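Local coordinates for extracellular solute-binding protein, family 1 (Bifidobacterium longum subsp. infantis ATCC 15697, PDB 3QUF) that probably binds a solute, perhaps a sugar, outside the cell membrane and delivers it to an ABC-type importer, as family 1 solute-binding proteins do, at residues S216-T219 with K220-P224; L321-N325 with S326-L330. All blocks are in the same frame, centred on the assembly; numbering follows the deposited sequence. Where two conformers were deposited one is given.

Interaction 1 of 2, residues S216-T219 with K220-P224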
loop_
_atom_site.group_PDB
_atom_site.type_symbol
_atom_site.label_atom_id
_atom_site.label_comp_id
_atom_site.label_asym_id
_atom_site.label_seq_id
_atom_site.Cartn_x
_atom_site.Cartn_y
_atom_site.Cartn_z
ATOM N N SER A 216 6.458 -19.800 -8.843
ATOM C CA SER A 216 5.231 -19.735 -9.607
ATOM C C SER A 216 5.348 -18.627 -10.659
ATOM O O SER A 216 6.405 -18.004 -10.817
ATOM C CB SER A 216 4.028 -19.469 -8.687
ATOM O OG SER A 216 2.830 -19.730 -9.386
ATOM N N THR A 217 4.251 -18.391 -11.355
ATOM C CA THR A 217 4.196 -17.455 -12.464
ATOM C C THR A 217 2.888 -16.671 -12.427
ATOM O O THR A 217 1.942 -17.068 -11.784
ATOM C CB THR A 217 4.279 -18.174 -13.822
ATOM O OG1 THR A 217 3.128 -19.022 -14.010
ATOM C CG2 THR A 217 5.609 -18.969 -13.936
ATOM N N PHE A 218 2.853 -15.559 -13.133
ATOM C CA PHE A 218 1.589 -14.838 -13.334
ATOM C C PHE A 218 0.558 -15.726 -14.045
ATOM O O PHE A 218 -0.630 -15.698 -13.735
ATOM C CB PHE A 218 1.826 -13.538 -14.109
ATOM C CG PHE A 218 2.650 -12.531 -13.369
ATOM C CD1 PHE A 218 2.084 -11.739 -12.386
ATOM C CD2 PHE A 218 4.010 -12.362 -13.649
ATOM C CE1 PHE A 218 2.836 -10.849 -11.695
ATOM C CE2 PHE A 218 4.774 -11.473 -12.947
ATOM C CZ PHE A 218 4.182 -10.679 -11.968
ATOM N N THR A 219 1.001 -16.520 -15.024
ATOM C CA THR A 219 0.093 -17.431 -15.691
ATOM C C THR A 219 -0.562 -18.401 -14.738
ATOM O O THR A 219 -1.751 -18.672 -14.869
ATOM C CB THR A 219 0.816 -18.190 -16.815
ATOM O OG1 THR A 219 1.251 -17.225 -17.772
ATOM C CG2 THR A 219 -0.125 -19.207 -17.490
ATOM N N LYS A 220 0.191 -18.915 -13.777
ATOM C CA LYS A 220 -0.406 -19.846 -12.792
ATOM C C LYS A 220 -1.363 -19.135 -11.838
ATOM O O LYS A 220 -2.491 -19.598 -11.601
ATOM C CB LYS A 220 0.665 -20.587 -11.992
ATOM C CG LYS A 220 1.414 -21.689 -12.782
ATOM C CD LYS A 220 2.554 -22.298 -11.921
ATOM C CE LYS A 220 3.747 -22.873 -12.747
ATOM N NZ LYS A 220 5.104 -22.681 -12.053
ATOM N N ASP A 221 -0.911 -18.013 -11.276
ATOM C CA ASP A 221 -1.627 -17.424 -10.124
ATOM C C ASP A 221 -2.488 -16.219 -10.412
ATOM O O ASP A 221 -3.497 -16.027 -9.738
ATOM C CB ASP A 221 -0.653 -17.128 -8.998
ATOM C CG ASP A 221 -0.294 -18.371 -8.206
ATOM O OD1 ASP A 221 -1.188 -19.238 -7.933
ATOM O OD2 ASP A 221 0.889 -18.466 -7.877
ATOM N N TRP A 222 -2.106 -15.375 -11.361
ATOM C CA TRP A 222 -2.921 -14.221 -11.660
ATOM C C TRP A 222 -4.047 -14.555 -12.631
ATOM O O TRP A 222 -5.073 -13.904 -12.591
ATOM C CB TRP A 222 -2.103 -13.056 -12.201
ATOM C CG TRP A 222 -1.331 -12.289 -11.134
ATOM C CD1 TRP A 222 -0.731 -12.804 -10.007
ATOM C CD2 TRP A 222 -1.093 -10.871 -11.085
ATOM N NE1 TRP A 222 -0.115 -11.802 -9.303
ATOM C CE2 TRP A 222 -0.312 -10.610 -9.946
ATOM C CE3 TRP A 222 -1.435 -9.811 -11.914
ATOM C CZ2 TRP A 222 0.108 -9.315 -9.594
ATOM C CZ3 TRP A 222 -1.000 -8.519 -11.580
ATOM C CH2 TRP A 222 -0.241 -8.293 -10.417
ATOM N N THR A 223 -3.845 -15.563 -13.490
ATOM C CA THR A 223 -4.908 -15.935 -14.459
ATOM C C THR A 223 -6.271 -16.126 -13.835
ATOM O O THR A 223 -7.233 -15.533 -14.297
ATOM C CB THR A 223 -4.546 -17.170 -15.295
ATOM O OG1 THR A 223 -3.340 -16.900 -15.995
ATOM C CG2 THR A 223 -5.648 -17.476 -16.283
ATOM N N PRO A 224 -6.368 -16.940 -12.766
ATOM C CA PRO A 224 -7.694 -17.163 -12.168
ATOM C C PRO A 224 -8.323 -15.917 -11.575
ATOM O O PRO A 224 -9.542 -15.796 -11.530
ATOM C CB PRO A 224 -7.437 -18.183 -11.067
ATOM C CG PRO A 224 -5.976 -18.180 -10.815
ATOM C CD PRO A 224 -5.311 -17.731 -12.112
#
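Phe218 sets the edge of its ring against the face of Trp222 one helical turn on. From CB, CG lies anti to the carbonyl carbon (chi1 -65°), which runs the ring alongside the indole, the two side chains extending in one direction. Beyond CG, CD1 does most of the touching: it sits over the middle of the indole, 3.5 Å from Trp222 CD2. CE1 follows, reaching Trp222 CE2 at 3.6 Å and leaning toward CZ2. With the planes 85° apart this is a T-shaped stack. The backbone beneath is tied as well, since Phe218 O accepts from both Trp222 N and Thr223 N. At the N-terminus of the helix Thr217 is the N-cap, its OG1 accepting from Lys220 N at 2.9 Å. Ser216 OG donates to Asp221 OD2 over 2.8 Å, arriving from above the carboxylate plane, while OD1 is held by Tyr197 OH. At the far end Thr223 OG1 returns a short 2.6 Å bond to Thr219 O. Trp222 NE1 bonds Asp208, and the two rings pack on helix 209-212, the indole also on helices 188-199 and 397-408; Asp405 of the last grips Phe218 N and Thr219 OG1.

Interaction 2 of 2, residues L321-N325 with S326-L330. With SO4 (sulfate ion), chain C.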
loop_
_atom_site.group_PDB
_atom_site.type_symbol
_atom_site.label_atom_id
_atom_site.label_comp_id
_atom_site.label_asym_id
_atom_site.label_seq_id
_atom_site.Cartn_x
_atom_site.Cartn_y
_atom_site.Cartn_z
ATOM N N LEU A 321 15.660 5.291 15.363
ATOM C CA LEU A 321 14.667 4.264 14.982
ATOM C C LEU A 321 13.819 3.854 16.167
ATOM O O LEU A 321 12.602 3.687 16.030
ATOM C CB LEU A 321 15.340 3.083 14.281
ATOM C CG LEU A 321 15.484 3.275 12.748
ATOM C CD1 LEU A 321 16.367 4.353 12.336
ATOM C CD2 LEU A 321 15.970 1.953 12.085
ATOM N N ALA A 322 14.425 3.752 17.334
ATOM C CA ALA A 322 13.692 3.432 18.547
ATOM C C ALA A 322 12.683 4.494 18.897
ATOM O O ALA A 322 11.596 4.175 19.375
ATOM C CB ALA A 322 14.661 3.203 19.719
ATOM N N TYR A 323 13.061 5.768 18.707
ATOM C CA TYR A 323 12.146 6.877 18.937
ATOM C C TYR A 323 10.989 6.874 17.968
ATOM O O TYR A 323 9.828 7.150 18.335
ATOM C CB TYR A 323 12.910 8.213 18.855
ATOM C CG TYR A 323 12.006 9.401 19.107
ATOM C CD1 TYR A 323 11.645 9.755 20.390
ATOM C CD2 TYR A 323 11.490 10.123 18.068
ATOM C CE1 TYR A 323 10.816 10.837 20.618
ATOM C CE2 TYR A 323 10.632 11.212 18.285
ATOM C CZ TYR A 323 10.307 11.539 19.563
ATOM O OH TYR A 323 9.480 12.606 19.837
ATOM N N LEU A 324 11.277 6.603 16.707
ATOM C CA LEU A 324 10.235 6.478 15.671
ATOM C C LEU A 324 9.210 5.435 16.098
ATOM O O LEU A 324 7.997 5.685 16.045
ATOM C CB LEU A 324 10.819 6.090 14.308
ATOM C CG LEU A 324 11.349 7.189 13.384
ATOM C CD1 LEU A 324 12.266 6.596 12.289
ATOM C CD2 LEU A 324 10.217 7.938 12.758
ATOM N N ASN A 325 9.701 4.293 16.549
ATOM C CA ASN A 325 8.850 3.232 17.132
ATOM C C ASN A 325 8.667 3.379 18.630
ATOM O O ASN A 325 9.026 2.492 19.410
ATOM C CB ASN A 325 9.366 1.840 16.775
ATOM C CG ASN A 325 8.387 0.746 17.151
ATOM O OD1 ASN A 325 7.200 1.014 17.365
ATOM N ND2 ASN A 325 8.891 -0.445 17.370
ATOM N N SER A 326 8.114 4.526 19.015
ATOM C CA SER A 326 7.716 4.841 20.388
ATOM C C SER A 326 6.356 5.553 20.310
ATOM O O SER A 326 5.960 6.065 19.283
ATOM C CB SER A 326 8.734 5.756 21.089
ATOM O OG SER A 326 8.716 7.110 20.614
ATOM N N GLU A 327 5.647 5.610 21.424
ATOM C CA GLU A 327 4.316 6.190 21.431
ATOM C C GLU A 327 4.353 7.657 20.948
ATOM O O GLU A 327 3.586 8.043 20.088
ATOM C CB GLU A 327 3.708 6.060 22.828
ATOM C CG GLU A 327 2.230 6.365 22.872
ATOM C CD GLU A 327 1.656 6.231 24.278
ATOM O OE1 GLU A 327 2.410 5.965 25.255
ATOM O OE2 GLU A 327 0.441 6.388 24.407
ATOM N N GLU A 328 5.315 8.419 21.427
ATOM C CA GLU A 328 5.440 9.817 21.065
ATOM C C GLU A 328 5.793 9.964 19.598
ATOM O O GLU A 328 5.196 10.769 18.880
ATOM C CB GLU A 328 6.516 10.478 21.932
ATOM C CG GLU A 328 6.662 11.934 21.691
ATOM C CD GLU A 328 7.642 12.573 22.677
ATOM O OE1 GLU A 328 7.312 12.568 23.883
ATOM O OE2 GLU A 328 8.717 13.054 22.234
ATOM N N GLY A 329 6.768 9.180 19.151
ATOM C CA GLY A 329 7.188 9.227 17.744
ATOM C C GLY A 329 6.100 8.842 16.776
ATOM O O GLY A 329 5.896 9.485 15.751
ATOM N N LEU A 330 5.410 7.757 17.101
ATOM C CA LEU A 330 4.349 7.221 16.237
ATOM C C LEU A 330 3.183 8.191 16.125
ATOM O O LEU A 330 2.624 8.375 15.025
ATOM C CB LEU A 330 3.860 5.860 16.760
ATOM C CG LEU A 330 4.861 4.714 16.637
ATOM C CD1 LEU A 330 4.486 3.576 17.597
ATOM C CD2 LEU A 330 4.902 4.209 15.173
HETATM S S SO4 C . 6.993 3.811 24.188
HETATM O O1 SO4 C . 6.022 3.712 23.117
HETATM O O2 SO4 C . 8.355 3.436 23.740
HETATM O O3 SO4 C . 7.012 5.171 24.736
HETATM O O4 SO4 C . 6.584 2.852 25.215
#
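Tyr323 and Glu328 meet across the link between two helices, and their bond heads the polar contacts. Tyr323 OH donates to Glu328 OE2 at 2.6 Å. Glu328 OE2 accepts through its anti lone pair, and the oxygen itself sits at the edge of the ring, near its plane; ring and carboxylate planes stand 79° apart. Tyr323 reaches this far because its CG is turned opposite the backbone N (chi1 -179°), and the extended Glu328 chain comes to meet it. A phenylalanine here would probably leave the Glu328 carboxylate without this donor and freer to turn. The Asn325 side chain is held from outside, ND2 by Phe111 O and Asp113 O, OD1 by Ser343 OG.

Capping bonds come next. Ser326 holds OG between its own N and carbonyl carbon (chi1 73°), where it does two jobs: it accepts from Gly329 N at 3.2 Å, as the N-cap of helix 327-337, and donates to Tyr323 O at 2.5 Å. One hydroxyl thus joins the last turn of helix 311-324 to the first turn of the next. Ser326 N adds a weak bond to Leu324 O, closing an inverse gamma turn centred on Asn325. Glu327 N, at the same helix start, donates to O1 of a sulfate, probably from the crystallisation liquor.

CH and apolar contacts complete the set. Gly329, lacking a side chain, lets its CA approach Tyr323 O at 3.4 Å in a CA-H...O contact. Leu330 CG rests 3.3 Å from Leu324 O, and its CD1 lies beside Asn325 OD1.

The whole is a short link between two consecutive helices: two non-helical residues, Asn325 in an inverse gamma turn and Ser326 as N-cap, connect them.

Interaction 1 precedes interaction 2 along the chain, and the two lie on opposite sides of its centre, about 40 Å between centres and about 29 Å between nearest atoms, so they do not touch. They share no helix: residues 216-224 cover the start of helix 218-221 and run on into helix 223-234, whereas residues 321-330 join helix 311-324 to helix 327-337. Interaction 1 thus opens a helical segment, while interaction 2 links two helices. Interaction 1 packs among helices 188-199, 209-212 and 397-408, and interaction 2 against helix 40-53 and strand 295-305. This separation is consistent with the two-lobed build of solute-binding proteins, and the two contacts probably lie in different lobes.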